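Local coordinates for protein putative alpha-L-fucosidase (Bacteroides thetaiotaomicron, PDB 3EYP) that probably hydrolyses alpha-L-fucosyl linkages and pairs a glycoside hydrolase family 29 catalytic domain with an F5/8 type C domain, at residues 346-351 with 355-360; 383-386 with 392-395; 435-440 with 449-454. All blocks are in the same frame, centred on the assembly; numbering follows the deposited sequence.

How the contacts relate
All three contacts lie in the F5/8 type C domain, with centres about 10 to 12 Å apart. Strand 447-454 ties them together: it runs beside strand 357-358 of contact 1 and strand 380-385 of contact 2, and supplies one side of contact 3. Met348 O of contact 1 probably accepts a hydrogen bond from Phe451 N of contact 3 (3.0 Å), and Glu384 O of contact 2 lies 2.7 Å from His449 N, probably likewise bonded. Contacts 1 and 2 meet where Tyr356 CG packs 3.4 Å from Val386 CG2. A glycerol, probably from the crystallisation liquor, sits about 4 Å from the nearest atom of the Tyr356 side chain.

Contact 1 of 3, residues 346-351 with 355-360; sequences EKMLDN and TYFAGK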
loop_
_atom_site.group_PDB
_atom_site.type_symbol
_atom_site.label_atom_id
_atom_site.label_comp_id
_atom_site.label_asym_id
_atom_site.label_seq_id
_atom_site.Cartn_x
_atom_site.Cartn_y
_atom_site.Cartn_z
ATOM N N GLU A 346 -28.751 5.317 -5.801
ATOM C CA GLU A 346 -28.762 5.733 -4.394
ATOM C C GLU A 346 -27.794 4.886 -3.543
ATOM O O GLU A 346 -27.341 5.302 -2.485
ATOM C CB GLU A 346 -30.168 5.659 -3.777
ATOM C CG GLU A 346 -31.044 6.804 -4.224
ATOM C CD GLU A 346 -31.784 6.484 -5.499
ATOM O OE1 GLU A 346 -31.577 5.351 -6.010
ATOM O OE2 GLU A 346 -32.563 7.370 -5.980
ATOM N N LYS A 347 -27.479 3.704 -4.032
ATOM C CA LYS A 347 -26.537 2.840 -3.317
ATOM C C LYS A 347 -25.147 3.484 -3.117
ATOM O O LYS A 347 -24.489 3.207 -2.130
ATOM C CB LYS A 347 -26.397 1.502 -4.011
ATOM C CG LYS A 347 -27.701 0.871 -4.151
ATOM C CD LYS A 347 -28.333 0.600 -2.813
ATOM C CE LYS A 347 -29.396 -0.473 -2.949
ATOM N NZ LYS A 347 -30.705 0.141 -3.212
ATOM N N MET A 348 -24.750 4.354 -4.041
ATOM C CA MET A 348 -23.402 4.974 -4.031
ATOM C C MET A 348 -23.233 5.881 -2.814
ATOM O O MET A 348 -22.117 6.375 -2.470
ATOM C CB MET A 348 -23.165 5.796 -5.317
ATOM C CG MET A 348 -22.940 4.933 -6.634
ATOM S SD MET A 348 -22.497 5.852 -8.150
ATOM C CE MET A 348 -24.100 6.194 -8.964
ATOM N N LEU A 349 -24.369 6.093 -2.172
ATOM C CA LEU A 349 -24.511 7.130 -1.139
ATOM C C LEU A 349 -24.817 6.609 0.233
ATOM O O LEU A 349 -24.880 7.375 1.183
ATOM C CB LEU A 349 -25.620 8.114 -1.497
ATOM C CG LEU A 349 -25.496 8.904 -2.777
ATOM C CD1 LEU A 349 -26.634 9.910 -2.932
ATOM C CD2 LEU A 349 -24.133 9.592 -2.749
ATOM N N ASP A 350 -25.002 5.311 0.306
ATOM C CA ASP A 350 -25.565 4.667 1.483
ATOM C C ASP A 350 -24.570 4.199 2.525
ATOM O O ASP A 350 -24.938 3.614 3.535
ATOM C CB ASP A 350 -26.488 3.520 1.091
ATOM C CG ASP A 350 -25.740 2.297 0.597
ATOM O OD1 ASP A 350 -24.502 2.283 0.701
ATOM O OD2 ASP A 350 -26.400 1.349 0.102
ATOM N N ASN A 351 -23.309 4.435 2.274
ATOM C CA ASN A 351 -22.289 4.033 3.246
ATOM C C ASN A 351 -22.317 2.556 3.631
ATOM O O ASN A 351 -21.820 2.176 4.686
ATOM C CB ASN A 351 -22.468 4.831 4.526
ATOM C CG ASN A 351 -22.111 6.287 4.353
ATOM O OD1 ASN A 351 -22.742 7.171 4.940
ATOM N ND2 ASN A 351 -21.112 6.557 3.538
ATOM N N THR A 355 -23.127 -2.873 -0.950
ATOM C CA THR A 355 -24.045 -2.429 -2.018
ATOM C C THR A 355 -23.332 -1.576 -3.063
ATOM O O THR A 355 -22.284 -0.984 -2.819
ATOM C CB THR A 355 -25.186 -1.625 -1.463
ATOM O OG1 THR A 355 -24.654 -0.508 -0.760
ATOM C CG2 THR A 355 -25.997 -2.487 -0.488
ATOM N N TYR A 356 -23.935 -1.554 -4.237
ATOM C CA TYR A 356 -23.457 -0.714 -5.332
ATOM C C TYR A 356 -24.497 -0.393 -6.366
ATOM O O TYR A 356 -25.444 -1.137 -6.553
ATOM C CB TYR A 356 -22.272 -1.411 -5.995
ATOM C CG TYR A 356 -22.489 -2.831 -6.399
ATOM C CD1 TYR A 356 -22.793 -3.142 -7.712
ATOM C CD2 TYR A 356 -22.355 -3.868 -5.500
ATOM C CE1 TYR A 356 -22.944 -4.414 -8.123
ATOM C CE2 TYR A 356 -22.515 -5.183 -5.918
ATOM C CZ TYR A 356 -22.832 -5.423 -7.240
ATOM O OH TYR A 356 -23.016 -6.676 -7.722
ATOM N N PHE A 357 -24.289 0.753 -7.016
ATOM C CA PHE A 357 -24.911 1.069 -8.305
ATOM C C PHE A 357 -24.384 0.174 -9.431
ATOM O O PHE A 357 -23.187 -0.094 -9.520
ATOM C CB PHE A 357 -24.678 2.530 -8.684
ATOM C CG PHE A 357 -25.052 2.844 -10.104
ATOM C CD1 PHE A 357 -26.374 2.695 -10.537
ATOM C CD2 PHE A 357 -24.076 3.211 -11.030
ATOM C CE1 PHE A 357 -26.698 2.950 -11.838
ATOM C CE2 PHE A 357 -24.385 3.445 -12.313
ATOM C CZ PHE A 357 -25.700 3.324 -12.741
ATOM N N ALA A 358 -25.281 -0.262 -10.315
ATOM C CA ALA A 358 -24.838 -0.942 -11.546
ATOM C C ALA A 358 -25.749 -0.630 -12.694
ATOM O O ALA A 358 -26.941 -0.326 -12.505
ATOM C CB ALA A 358 -24.742 -2.471 -11.379
ATOM N N GLY A 359 -25.144 -0.750 -13.853
ATOM C CA GLY A 359 -25.769 -0.644 -15.150
ATOM C C GLY A 359 -26.194 -1.973 -15.716
ATOM O O GLY A 359 -26.051 -3.032 -15.115
ATOM N N LYS A 360 -26.882 -1.862 -16.841
ATOM C CA LYS A 360 -27.422 -3.022 -17.532
ATOM C C LYS A 360 -26.327 -3.697 -18.359
ATOM O O LYS A 360 -25.428 -3.034 -18.873
ATOM C CB LYS A 360 -28.599 -2.589 -18.448
ATOM C CG LYS A 360 -29.770 -2.022 -17.688
ATOM C CD LYS A 360 -30.873 -1.539 -18.637
ATOM C CE LYS A 360 -31.953 -0.828 -17.868
ATOM N NZ LYS A 360 -32.843 -0.096 -18.780
#
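Met348 and Phe357 make the tightly packed part of this contact. Their side chains run next to each other in the same direction, CG of Met348 resting 3.6 Å from CB of Phe357. A bend in the thioether (chi3 -92°) folds the terminal methyl back onto the aromatic side chain, where CE of Met348 comes within 3.6 Å of CD2 of Phe357. The sulfur joins in from an oblique angle: SD of Met348 is 5.2 Å from the centroid of the Phe357 ring, a Met-aromatic contact. Both residues are buried, and Met348 also touches Ile448 and Phe451 of strand 447-454 and Ile368 of strand 366-372. It therefore fills space between the two antiparallel sheets of the beta-sandwich expected of an F5/8 type C domain, while Phe357 begins the short outermost strand 357-358 of one sheet. The 3-10 turn that carries Met348 is laid against this edge.

The partly exposed side is more polar, and its packing thins out along the lysine. Lys347 packs with the aliphatic part of its side chain: CB lies 3.6 Å from C of Tyr356, and farther out CD passes 4.1 Å from CB of Thr355, the two side chains crossing at about a right angle. The chain then turns off, and NZ bonds to Ser344 OG and Ala341 O. Asp350 and Thr355 approach from opposite directions; Thr355 OG1 donates to Asp350 OD2 over 2.7 Å, and OD2 accepts with its syn lone pair. The hydroxyl is placed for this by a chi1 of 58°, which sets OG1 between the backbone N and the carbonyl carbon of Thr355. The other carboxylate oxygen, Asp350 OD1, accepts from Glu352 N.

Contact 2 of 3, residues 383-386 with 392-395; sequences IEEV and RTTK
The backbones of Glu385 and Arg392 remain 8.2 Å apart between their CA atoms, and the gap is spanned by the glutamate side chain instead of by paired main chains. Glu385 turns CG away from its own amide nitrogen (chi1 -151°) and stays extended beyond it, so that one oxygen reaches two consecutive amides. OE2 of Glu385 accepts from Arg392 N at 2.9 Å, the donor standing above the carboxylate plane. The same OE2 accepts from Thr393 N, also at 2.9 Å and nearly in line with the C-O bond. This second bond is the straighter, 162° against 150°. One water donates to both Glu385 OE2 and Thr393 OG1, and another to Glu385 OE1 and Thr393 O. OE1 also accepts from Gly420 N, so both oxygens of this buried carboxylate are well supplied with donors. The arginine is no ion-pair partner: NE of Arg392 lies 5.8 Å from Glu385 OE2 and bonds to Cys445 O, while NH2 holds Ala4 O and Leu389 O. With a leucine here, the buried amides of Arg392 and Thr393 would probably lose their shared acceptor and the start of strand 393-401 its tether. Strands 380-385 and 393-401 belong to different sheets, so the carboxylate ties together the two ends of the connection that passes from one sheet to the other in the F5/8 type C beta-sandwich.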
loop_
_atom_site.group_PDB
_atom_site.type_symbol
_atom_site.label_atom_id
_atom_site.label_comp_id
_atom_site.label_asym_id
_atom_site.label_seq_id
_atom_site.Cartn_x
_atom_site.Cartn_y
_atom_site.Cartn_z
ATOM N N ILE A 383 -14.424 8.052 -5.628
ATOM C CA ILE A 383 -15.216 7.067 -6.310
ATOM C C ILE A 383 -14.540 5.701 -6.133
ATOM O O ILE A 383 -13.316 5.602 -6.171
ATOM C CB ILE A 383 -15.396 7.493 -7.815
ATOM C CG1 ILE A 383 -16.434 6.631 -8.533
ATOM C CG2 ILE A 383 -14.083 7.470 -8.626
ATOM C CD1 ILE A 383 -16.880 7.305 -9.809
ATOM N N GLU A 384 -15.364 4.696 -5.870
ATOM C CA GLU A 384 -14.935 3.304 -5.578
ATOM C C GLU A 384 -15.702 2.278 -6.379
ATOM O O GLU A 384 -16.918 2.220 -6.362
ATOM C CB GLU A 384 -15.097 2.981 -4.083
ATOM C CG GLU A 384 -14.326 3.922 -3.179
ATOM C CD GLU A 384 -14.649 3.742 -1.699
ATOM O OE1 GLU A 384 -15.596 3.018 -1.336
ATOM O OE2 GLU A 384 -13.939 4.333 -0.873
ATOM N N GLU A 385 -14.943 1.458 -7.080
ATOM C CA GLU A 385 -15.450 0.383 -7.922
ATOM C C GLU A 385 -15.560 -0.917 -7.145
ATOM O O GLU A 385 -14.893 -1.134 -6.102
ATOM C CB GLU A 385 -14.506 0.211 -9.147
ATOM C CG GLU A 385 -15.157 -0.303 -10.379
ATOM C CD GLU A 385 -14.284 -0.107 -11.645
ATOM O OE1 GLU A 385 -13.046 0.121 -11.497
ATOM O OE2 GLU A 385 -14.846 -0.195 -12.776
ATOM N N VAL A 386 -16.468 -1.765 -7.627
ATOM C CA VAL A 386 -16.631 -3.115 -7.097
ATOM C C VAL A 386 -15.512 -3.971 -7.688
ATOM O O VAL A 386 -15.646 -4.546 -8.713
ATOM C CB VAL A 386 -18.057 -3.724 -7.460
ATOM C CG1 VAL A 386 -18.220 -5.142 -6.884
ATOM C CG2 VAL A 386 -19.179 -2.805 -6.925
ATOM N N ARG A 392 -13.914 -2.107 -14.772
ATOM C CA ARG A 392 -15.062 -2.065 -15.711
ATOM C C ARG A 392 -15.151 -0.751 -16.420
ATOM O O ARG A 392 -15.191 -0.676 -17.621
ATOM C CB ARG A 392 -16.363 -2.327 -14.938
ATOM C CG ARG A 392 -16.347 -3.659 -14.266
ATOM C CD ARG A 392 -17.543 -3.886 -13.389
ATOM N NE ARG A 392 -18.721 -4.273 -14.145
ATOM C CZ ARG A 392 -18.985 -5.495 -14.589
ATOM N NH1 ARG A 392 -20.094 -5.697 -15.276
ATOM N NH2 ARG A 392 -18.143 -6.497 -14.404
ATOM N N THR A 393 -15.238 0.293 -15.630
ATOM C CA THR A 393 -15.238 1.694 -16.156
ATOM C C THR A 393 -13.840 2.151 -16.538
ATOM O O THR A 393 -12.851 1.875 -15.837
ATOM C CB THR A 393 -15.890 2.657 -15.135
ATOM O OG1 THR A 393 -17.263 2.221 -14.922
ATOM C CG2 THR A 393 -15.803 4.095 -15.614
ATOM N N THR A 394 -13.760 2.831 -17.691
ATOM C CA THR A 394 -12.490 3.275 -18.227
ATOM C C THR A 394 -12.427 4.716 -18.635
ATOM O O THR A 394 -11.373 5.195 -19.033
ATOM C CB THR A 394 -12.019 2.434 -19.439
ATOM O OG1 THR A 394 -12.998 2.504 -20.496
ATOM C CG2 THR A 394 -11.766 0.983 -19.047
ATOM N N LYS A 395 -13.545 5.416 -18.515
ATOM C CA LYS A 395 -13.516 6.869 -18.671
ATOM C C LYS A 395 -14.652 7.465 -17.884
ATOM O O LYS A 395 -15.763 6.919 -17.893
ATOM C CB LYS A 395 -13.584 7.212 -20.182
ATOM C CG LYS A 395 -13.484 8.668 -20.493
ATOM C CD LYS A 395 -13.537 8.884 -22.006
ATOM C CE LYS A 395 -13.721 10.368 -22.330
ATOM N NZ LYS A 395 -14.203 10.521 -23.765
HETATM O O HOH W 1 -11.596 1.059 -13.362
HETATM O O HOH W 2 -17.582 0.597 -12.966
#

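Contact 3 of 3, residues 435-440 with 449-454; sequences VRLRIQ and HTFGVY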
loop_
_atom_site.group_PDB
_atom_site.type_symbol
_atom_site.label_atom_id
_atom_site.label_comp_id
_atom_site.label_asym_id
_atom_site.label_seq_id
_atom_site.Cartn_x
_atom_site.Cartn_y
_atom_site.Cartn_z
ATOM N N VAL A 435 -24.759 17.985 -9.028
ATOM C CA VAL A 435 -23.530 17.306 -9.430
ATOM C C VAL A 435 -23.865 16.171 -10.357
ATOM O O VAL A 435 -24.729 15.329 -10.062
ATOM C CB VAL A 435 -22.759 16.695 -8.208
ATOM C CG1 VAL A 435 -21.482 15.859 -8.680
ATOM C CG2 VAL A 435 -22.405 17.762 -7.183
ATOM N N ARG A 436 -23.140 16.140 -11.454
ATOM C CA ARG A 436 -23.256 15.057 -12.428
ATOM C C ARG A 436 -22.032 14.149 -12.512
ATOM O O ARG A 436 -20.904 14.606 -12.722
ATOM C CB ARG A 436 -23.566 15.598 -13.836
ATOM C CG ARG A 436 -23.752 14.483 -14.830
ATOM C CD ARG A 436 -24.492 14.889 -16.085
ATOM N NE ARG A 436 -23.696 15.701 -16.990
ATOM C CZ ARG A 436 -23.995 15.851 -18.286
ATOM N NH1 ARG A 436 -23.249 16.602 -19.071
ATOM N NH2 ARG A 436 -25.025 15.201 -18.805
ATOM N N LEU A 437 -22.305 12.855 -12.405
ATOM C CA LEU A 437 -21.293 11.807 -12.633
ATOM C C LEU A 437 -21.561 11.155 -13.976
ATOM O O LEU A 437 -22.608 10.524 -14.184
ATOM C CB LEU A 437 -21.331 10.768 -11.528
ATOM C CG LEU A 437 -20.438 9.547 -11.727
ATOM C CD1 LEU A 437 -18.922 9.965 -11.864
ATOM C CD2 LEU A 437 -20.683 8.557 -10.583
ATOM N N ARG A 438 -20.613 11.362 -14.904
ATOM C CA ARG A 438 -20.642 10.757 -16.231
ATOM C C ARG A 438 -19.694 9.557 -16.315
ATOM O O ARG A 438 -18.470 9.710 -16.251
ATOM C CB ARG A 438 -20.233 11.772 -17.310
ATOM C CG ARG A 438 -20.931 13.175 -17.249
ATOM C CD ARG A 438 -20.950 13.822 -18.651
ATOM N NE ARG A 438 -22.003 13.175 -19.441
ATOM C CZ ARG A 438 -22.316 13.466 -20.712
ATOM N NH1 ARG A 438 -23.323 12.821 -21.309
ATOM N NH2 ARG A 438 -21.622 14.359 -21.394
ATOM N N ILE A 439 -20.289 8.374 -16.457
ATOM C CA ILE A 439 -19.583 7.137 -16.827
ATOM C C ILE A 439 -19.601 7.114 -18.321
ATOM O O ILE A 439 -20.660 6.934 -18.946
ATOM C CB ILE A 439 -20.255 5.839 -16.251
ATOM C CG1 ILE A 439 -20.333 5.899 -14.747
ATOM C CG2 ILE A 439 -19.492 4.519 -16.692
ATOM C CD1 ILE A 439 -19.109 6.421 -14.112
ATOM N N GLN A 440 -18.437 7.386 -18.904
ATOM C CA GLN A 440 -18.313 7.667 -20.344
ATOM C C GLN A 440 -17.896 6.523 -21.219
ATOM O O GLN A 440 -18.224 6.472 -22.379
ATOM C CB GLN A 440 -17.370 8.850 -20.550
ATOM C CG GLN A 440 -18.016 10.085 -20.043
ATOM C CD GLN A 440 -17.070 11.218 -19.803
ATOM O OE1 GLN A 440 -16.132 11.122 -19.002
ATOM N NE2 GLN A 440 -17.357 12.340 -20.447
ATOM N N HIS A 449 -19.394 1.253 -5.925
ATOM C CA HIS A 449 -19.745 1.116 -4.516
ATOM C C HIS A 449 -20.099 2.468 -3.933
ATOM O O HIS A 449 -21.064 2.624 -3.199
ATOM C CB HIS A 449 -18.577 0.536 -3.673
ATOM C CG HIS A 449 -18.568 -0.948 -3.574
ATOM N ND1 HIS A 449 -19.627 -1.659 -3.037
ATOM C CD2 HIS A 449 -17.599 -1.860 -3.842
ATOM C CE1 HIS A 449 -19.339 -2.952 -3.057
ATOM N NE2 HIS A 449 -18.108 -3.098 -3.518
ATOM N N THR A 450 -19.288 3.431 -4.299
ATOM C CA THR A 450 -19.264 4.708 -3.625
ATOM C C THR A 450 -19.014 5.839 -4.550
ATOM O O THR A 450 -18.166 5.770 -5.432
ATOM C CB THR A 450 -18.136 4.725 -2.500
ATOM O OG1 THR A 450 -18.307 3.580 -1.637
ATOM C CG2 THR A 450 -18.171 6.017 -1.703
ATOM N N PHE A 451 -19.755 6.914 -4.319
ATOM C CA PHE A 451 -19.450 8.209 -4.939
ATOM C C PHE A 451 -19.760 9.324 -3.956
ATOM O O PHE A 451 -20.787 9.306 -3.315
ATOM C CB PHE A 451 -20.190 8.432 -6.263
ATOM C CG PHE A 451 -19.843 9.753 -6.933
ATOM C CD1 PHE A 451 -18.573 9.979 -7.442
ATOM C CD2 PHE A 451 -20.805 10.762 -7.073
ATOM C CE1 PHE A 451 -18.285 11.161 -8.043
ATOM C CE2 PHE A 451 -20.515 11.952 -7.670
ATOM C CZ PHE A 451 -19.277 12.176 -8.158
ATOM N N GLY A 452 -18.824 10.240 -3.789
ATOM C CA GLY A 452 -18.978 11.334 -2.865
ATOM C C GLY A 452 -18.178 12.569 -3.212
ATOM O O GLY A 452 -17.258 12.555 -4.014
ATOM N N VAL A 453 -18.631 13.673 -2.658
ATOM C CA VAL A 453 -17.845 14.892 -2.682
ATOM C C VAL A 453 -17.718 15.362 -1.246
ATOM O O VAL A 453 -18.546 15.070 -0.346
ATOM C CB VAL A 453 -18.449 15.936 -3.568
ATOM C CG1 VAL A 453 -18.717 15.357 -4.982
ATOM C CG2 VAL A 453 -19.756 16.520 -2.894
ATOM N N TYR A 454 -16.659 16.095 -1.034
ATOM C CA TYR A 454 -16.232 16.369 0.327
ATOM C C TYR A 454 -15.512 17.701 0.439
ATOM O O TYR A 454 -15.084 18.334 -0.544
ATOM C CB TYR A 454 -15.308 15.239 0.822
ATOM C CG TYR A 454 -15.791 13.816 0.504
ATOM C CD1 TYR A 454 -16.542 13.106 1.429
ATOM C CD2 TYR A 454 -15.485 13.197 -0.706
ATOM C CE1 TYR A 454 -17.026 11.818 1.170
ATOM C CE2 TYR A 454 -15.967 11.911 -1.004
ATOM C CZ TYR A 454 -16.735 11.219 -0.054
ATOM O OH TYR A 454 -17.200 9.948 -0.290
#
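Phe451 packs against Leu437 and Val435 across the interior of the F5/8 type C beta-sandwich, strand 434-442 lying in one sheet and strand 447-454 in the other. The backbones pass 8.7 Å apart between the CA atoms of Leu437 and Phe451, and side chains alone fill the interval. At the head of segment 449-454, His449 and Thr450 form a classic beta bulge opposite Glu384; His449 ND1 bonds to Thr355 O and Thr450 OG1 to Glu384 OE1. Phe451 follows and carries the contact. Its CG is anti to the backbone N (chi1 -178°), which sends the ring across the interior, and there Leu437 slides past it in the opposite direction. The methyl CD2 of Leu437 sits over one face, 4.0 Å from the centroid of the Phe451 ring and 15° off its normal, a CH-pi contact. CD1 of Leu437 adds a touch at CE1 of Phe451, 4.1 Å away. Val435 meets the ring differently: its CG1 lies at the edge, near the ring plane, 4.1 Å from Phe451 CE2. Phe370 and Ile383 also pack on Phe451. Further on, Val453 faces the same interior and packs on Ile376 and Phe378. Tyr454 folds back beside Gly452, its OH only 3.4 Å from Gly452 CA, where a beta carbon would collide with the hydroxyl.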